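Local atomic coordinates of lombricine kinase (Urechis caupo, PDB entry 3JPZ), a protein that probably catalyses the reversible transfer of a phosphoryl group between ATP and the guanidino compound lombricine, as a member of the phosphagen kinase family. Residues 292-302 against 358-366. Numbering follows the deposited sequence.
Sequences HPKFEDIVVAL and KSIDDLIPA
The C-terminal tail of the catalytic domain, 358-366, folds back on helix 295-301 and the turn before it, where His292 receives Ile360 on one ring face. Ile360 CD1 sits 3.5 Å from the centroid of the His292 ring, 13° off the normal, a CH-pi contact. CG1 of Ile360 lies between its own backbone N and carbonyl carbon (chi1 62°), which sends the ethyl arm to the imidazole; Pro293 CD lies over the opposite face, offset toward the rim. Both ring nitrogens have partners, which would restrain the ring's rotation: Lys294 N, at the N-cap, donates to His292 ND1 (3.0 Å) from a position 25° out of the ring plane, and a water in that plane bonds to His292 NE2 at 3.2 Å. The same water accepts from Ile360 N and donates to Asp361 OD1, so it bridges the two segments, which share no direct hydrogen bond. In this phosphagen kinase the tail follows the long helix 333-355, whose Met350 touches both Ile298 and Pro365. Ile298 CD1 reaches Ile360 CD1 at 4.0 Å and Ile364 CG1 at 4.1 Å, the Ile298 and Ile364 side chains crossing at about a right angle. Farther along, Pro365 CB rests on Ala301 CB (3.9 Å) and Pro365 CG on Leu302 CD2 (3.8 Å).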
loop_
_atom_site.group_PDB
_atom_site.type_symbol
_atom_site.label_atom_id
_atom_site.label_comp_id
_atom_site.label_asym_id
_atom_site.label_seq_id
_atom_site.Cartn_x
_atom_site.Cartn_y
_atom_site.Cartn_z
ATOM N N HIS A 292 -15.761 -33.973 19.256
ATOM C CA HIS A 292 -15.396 -35.285 18.738
ATOM C C HIS A 292 -13.985 -35.252 18.149
ATOM O O HIS A 292 -13.646 -34.339 17.392
ATOM C CB HIS A 292 -16.395 -35.753 17.679
ATOM C CG HIS A 292 -16.290 -37.214 17.358
ATOM N ND1 HIS A 292 -15.384 -37.712 16.447
ATOM C CD2 HIS A 292 -16.970 -38.284 17.835
ATOM C CE1 HIS A 292 -15.514 -39.026 16.371
ATOM N NE2 HIS A 292 -16.469 -39.399 17.204
ATOM N N PRO A 293 -13.162 -36.255 18.496
ATOM C CA PRO A 293 -11.773 -36.374 18.032
ATOM C C PRO A 293 -11.618 -36.321 16.512
ATOM O O PRO A 293 -10.561 -35.911 16.041
ATOM C CB PRO A 293 -11.345 -37.749 18.550
ATOM C CG PRO A 293 -12.227 -38.010 19.713
ATOM C CD PRO A 293 -13.534 -37.345 19.415
ATOM N N LYS A 294 -12.646 -36.714 15.763
ATOM C CA LYS A 294 -12.554 -36.766 14.309
ATOM C C LYS A 294 -13.287 -35.593 13.661
ATOM O O LYS A 294 -13.598 -35.615 12.474
ATOM C CB LYS A 294 -13.125 -38.087 13.789
ATOM C CG LYS A 294 -12.465 -39.331 14.400
ATOM C CD LYS A 294 -12.131 -40.371 13.331
ATOM C CE LYS A 294 -12.259 -41.802 13.847
ATOM N NZ LYS A 294 -11.166 -42.196 14.782
ATOM N N PHE A 295 -13.538 -34.560 14.448
ATOM C CA PHE A 295 -14.318 -33.416 13.992
ATOM C C PHE A 295 -13.662 -32.778 12.774
ATOM O O PHE A 295 -14.304 -32.573 11.746
ATOM C CB PHE A 295 -14.461 -32.412 15.142
ATOM C CG PHE A 295 -15.156 -31.128 14.766
ATOM C CD1 PHE A 295 -16.330 -31.136 14.028
ATOM C CD2 PHE A 295 -14.647 -29.911 15.194
ATOM C CE1 PHE A 295 -16.966 -29.960 13.704
ATOM C CE2 PHE A 295 -15.288 -28.724 14.878
ATOM C CZ PHE A 295 -16.446 -28.746 14.138
ATOM N N GLU A 296 -12.373 -32.480 12.898
ATOM C CA GLU A 296 -11.614 -31.826 11.838
ATOM C C GLU A 296 -11.538 -32.713 10.611
ATOM O O GLU A 296 -11.664 -32.257 9.473
ATOM C CB GLU A 296 -10.196 -31.544 12.319
ATOM C CG GLU A 296 -9.641 -30.264 11.793
ATOM C CD GLU A 296 -10.455 -29.091 12.255
ATOM O OE1 GLU A 296 -10.693 -28.985 13.477
ATOM O OE2 GLU A 296 -10.877 -28.299 11.391
ATOM N N ASP A 297 -11.304 -33.990 10.864
ATOM C CA ASP A 297 -11.253 -34.986 9.811
ATOM C C ASP A 297 -12.543 -34.910 9.001
ATOM O O ASP A 297 -12.519 -34.924 7.777
ATOM C CB ASP A 297 -11.125 -36.404 10.389
ATOM C CG ASP A 297 -10.228 -36.481 11.628
ATOM O OD1 ASP A 297 -10.259 -35.573 12.492
ATOM O OD2 ASP A 297 -9.503 -37.490 11.753
ATOM N N ILE A 298 -13.665 -34.826 9.708
ATOM C CA ILE A 298 -14.987 -34.923 9.106
ATOM C C ILE A 298 -15.253 -33.747 8.178
ATOM O O ILE A 298 -15.729 -33.911 7.056
ATOM C CB ILE A 298 -16.066 -34.980 10.201
ATOM C CG1 ILE A 298 -16.040 -36.358 10.875
ATOM C CG2 ILE A 298 -17.437 -34.684 9.618
ATOM C CD1 ILE A 298 -16.535 -36.368 12.304
ATOM N N VAL A 299 -14.941 -32.557 8.663
ATOM C CA VAL A 299 -15.151 -31.352 7.886
ATOM C C VAL A 299 -14.310 -31.354 6.609
ATOM O O VAL A 299 -14.805 -31.004 5.539
ATOM C CB VAL A 299 -14.818 -30.116 8.711
ATOM C CG1 VAL A 299 -14.764 -28.888 7.826
ATOM C CG2 VAL A 299 -15.850 -29.941 9.813
ATOM N N VAL A 300 -13.043 -31.744 6.722
ATOM C CA VAL A 300 -12.176 -31.826 5.550
ATOM C C VAL A 300 -12.727 -32.874 4.596
ATOM O O VAL A 300 -12.876 -32.632 3.404
ATOM C CB VAL A 300 -10.721 -32.184 5.925
ATOM C CG1 VAL A 300 -9.939 -32.630 4.685
ATOM C CG2 VAL A 300 -10.039 -31.010 6.575
ATOM N N ALA A 301 -13.040 -34.042 5.137
ATOM C CA ALA A 301 -13.567 -35.131 4.335
ATOM C C ALA A 301 -14.825 -34.692 3.585
ATOM O O ALA A 301 -15.111 -35.193 2.505
ATOM C CB ALA A 301 -13.867 -36.335 5.214
ATOM N N LEU A 302 -15.568 -33.748 4.151
ATOM C CA LEU A 302 -16.809 -33.299 3.527
ATOM C C LEU A 302 -16.583 -32.193 2.501
ATOM O O LEU A 302 -17.539 -31.671 1.928
ATOM C CB LEU A 302 -17.796 -32.829 4.594
ATOM C CG LEU A 302 -18.347 -33.936 5.495
ATOM C CD1 LEU A 302 -19.259 -33.367 6.577
ATOM C CD2 LEU A 302 -19.073 -34.971 4.663
ATOM N N LYS A 358 -24.714 -42.047 21.063
ATOM C CA LYS A 358 -24.361 -43.119 20.133
ATOM C C LYS A 358 -22.997 -42.885 19.482
ATOM O O LYS A 358 -22.461 -41.781 19.521
ATOM C CB LYS A 358 -25.426 -43.248 19.040
ATOM C CG LYS A 358 -26.779 -43.758 19.523
ATOM C CD LYS A 358 -27.776 -43.847 18.371
ATOM C CE LYS A 358 -29.127 -44.381 18.825
ATOM N NZ LYS A 358 -30.130 -44.376 17.719
ATOM N N SER A 359 -22.434 -43.937 18.898
ATOM C CA SER A 359 -21.180 -43.829 18.162
ATOM C C SER A 359 -21.475 -43.315 16.760
ATOM O O SER A 359 -22.442 -43.740 16.136
ATOM C CB SER A 359 -20.490 -45.193 18.088
ATOM O OG SER A 359 -19.267 -45.114 17.372
ATOM N N ILE A 360 -20.655 -42.388 16.272
ATOM C CA ILE A 360 -20.803 -41.890 14.908
ATOM C C ILE A 360 -19.804 -42.561 13.978
ATOM O O ILE A 360 -19.574 -42.096 12.866
ATOM C CB ILE A 360 -20.575 -40.369 14.812
ATOM C CG1 ILE A 360 -19.150 -40.016 15.240
ATOM C CG2 ILE A 360 -21.588 -39.622 15.647
ATOM C CD1 ILE A 360 -18.672 -38.681 14.690
ATOM N N ASP A 361 -19.196 -43.645 14.443
ATOM C CA ASP A 361 -18.197 -44.348 13.654
ATOM C C ASP A 361 -18.739 -44.773 12.289
ATOM O O ASP A 361 -18.000 -44.809 11.311
ATOM C CB ASP A 361 -17.674 -45.559 14.426
ATOM C CG ASP A 361 -16.882 -45.161 15.657
ATOM O OD1 ASP A 361 -16.617 -43.949 15.825
ATOM O OD2 ASP A 361 -16.523 -46.055 16.452
ATOM N N ASP A 362 -20.026 -45.093 12.217
ATOM C CA ASP A 362 -20.614 -45.541 10.957
ATOM C C ASP A 362 -21.128 -44.376 10.110
ATOM O O ASP A 362 -21.538 -44.568 8.967
ATOM C CB ASP A 362 -21.737 -46.555 11.211
ATOM C CG ASP A 362 -22.977 -45.921 11.813
ATOM O OD1 ASP A 362 -22.847 -44.951 12.592
ATOM O OD2 ASP A 362 -24.089 -46.404 11.506
ATOM N N LEU A 363 -21.106 -43.171 10.671
ATOM C CA LEU A 363 -21.518 -41.977 9.937
ATOM C C LEU A 363 -20.325 -41.194 9.402
ATOM O O LEU A 363 -20.430 -40.501 8.384
ATOM C CB LEU A 363 -22.354 -41.068 10.838
ATOM C CG LEU A 363 -23.560 -41.730 11.500
ATOM C CD1 LEU A 363 -24.333 -40.710 12.324
ATOM C CD2 LEU A 363 -24.458 -42.384 10.453
ATOM N N ILE A 364 -19.194 -41.297 10.095
ATOM C CA ILE A 364 -17.980 -40.617 9.667
ATOM C C ILE A 364 -17.662 -41.010 8.233
ATOM O O ILE A 364 -17.649 -42.196 7.906
ATOM C CB ILE A 364 -16.783 -40.989 10.559
ATOM C CG1 ILE A 364 -16.970 -40.417 11.963
ATOM C CG2 ILE A 364 -15.483 -40.465 9.963
ATOM C CD1 ILE A 364 -16.372 -41.286 13.049
ATOM N N PRO A 365 -17.414 -40.015 7.367
ATOM C CA PRO A 365 -16.987 -40.350 6.005
ATOM C C PRO A 365 -15.745 -41.239 6.064
ATOM O O PRO A 365 -14.731 -40.852 6.665
ATOM C CB PRO A 365 -16.657 -38.988 5.388
ATOM C CG PRO A 365 -17.403 -37.992 6.216
ATOM C CD PRO A 365 -17.454 -38.560 7.597
ATOM N N ALA A 366 -15.837 -42.426 5.469
ATOM C CA ALA A 366 -14.781 -43.422 5.582
ATOM C C ALA A 366 -13.477 -42.911 4.985
ATOM O O ALA A 366 -13.475 -42.104 4.054
ATOM C CB ALA A 366 -15.209 -44.724 4.908
ATOM O OXT ALA A 366 -12.391 -43.292 5.429
HETATM O O HOH W 1 -17.883 -42.210 17.750
#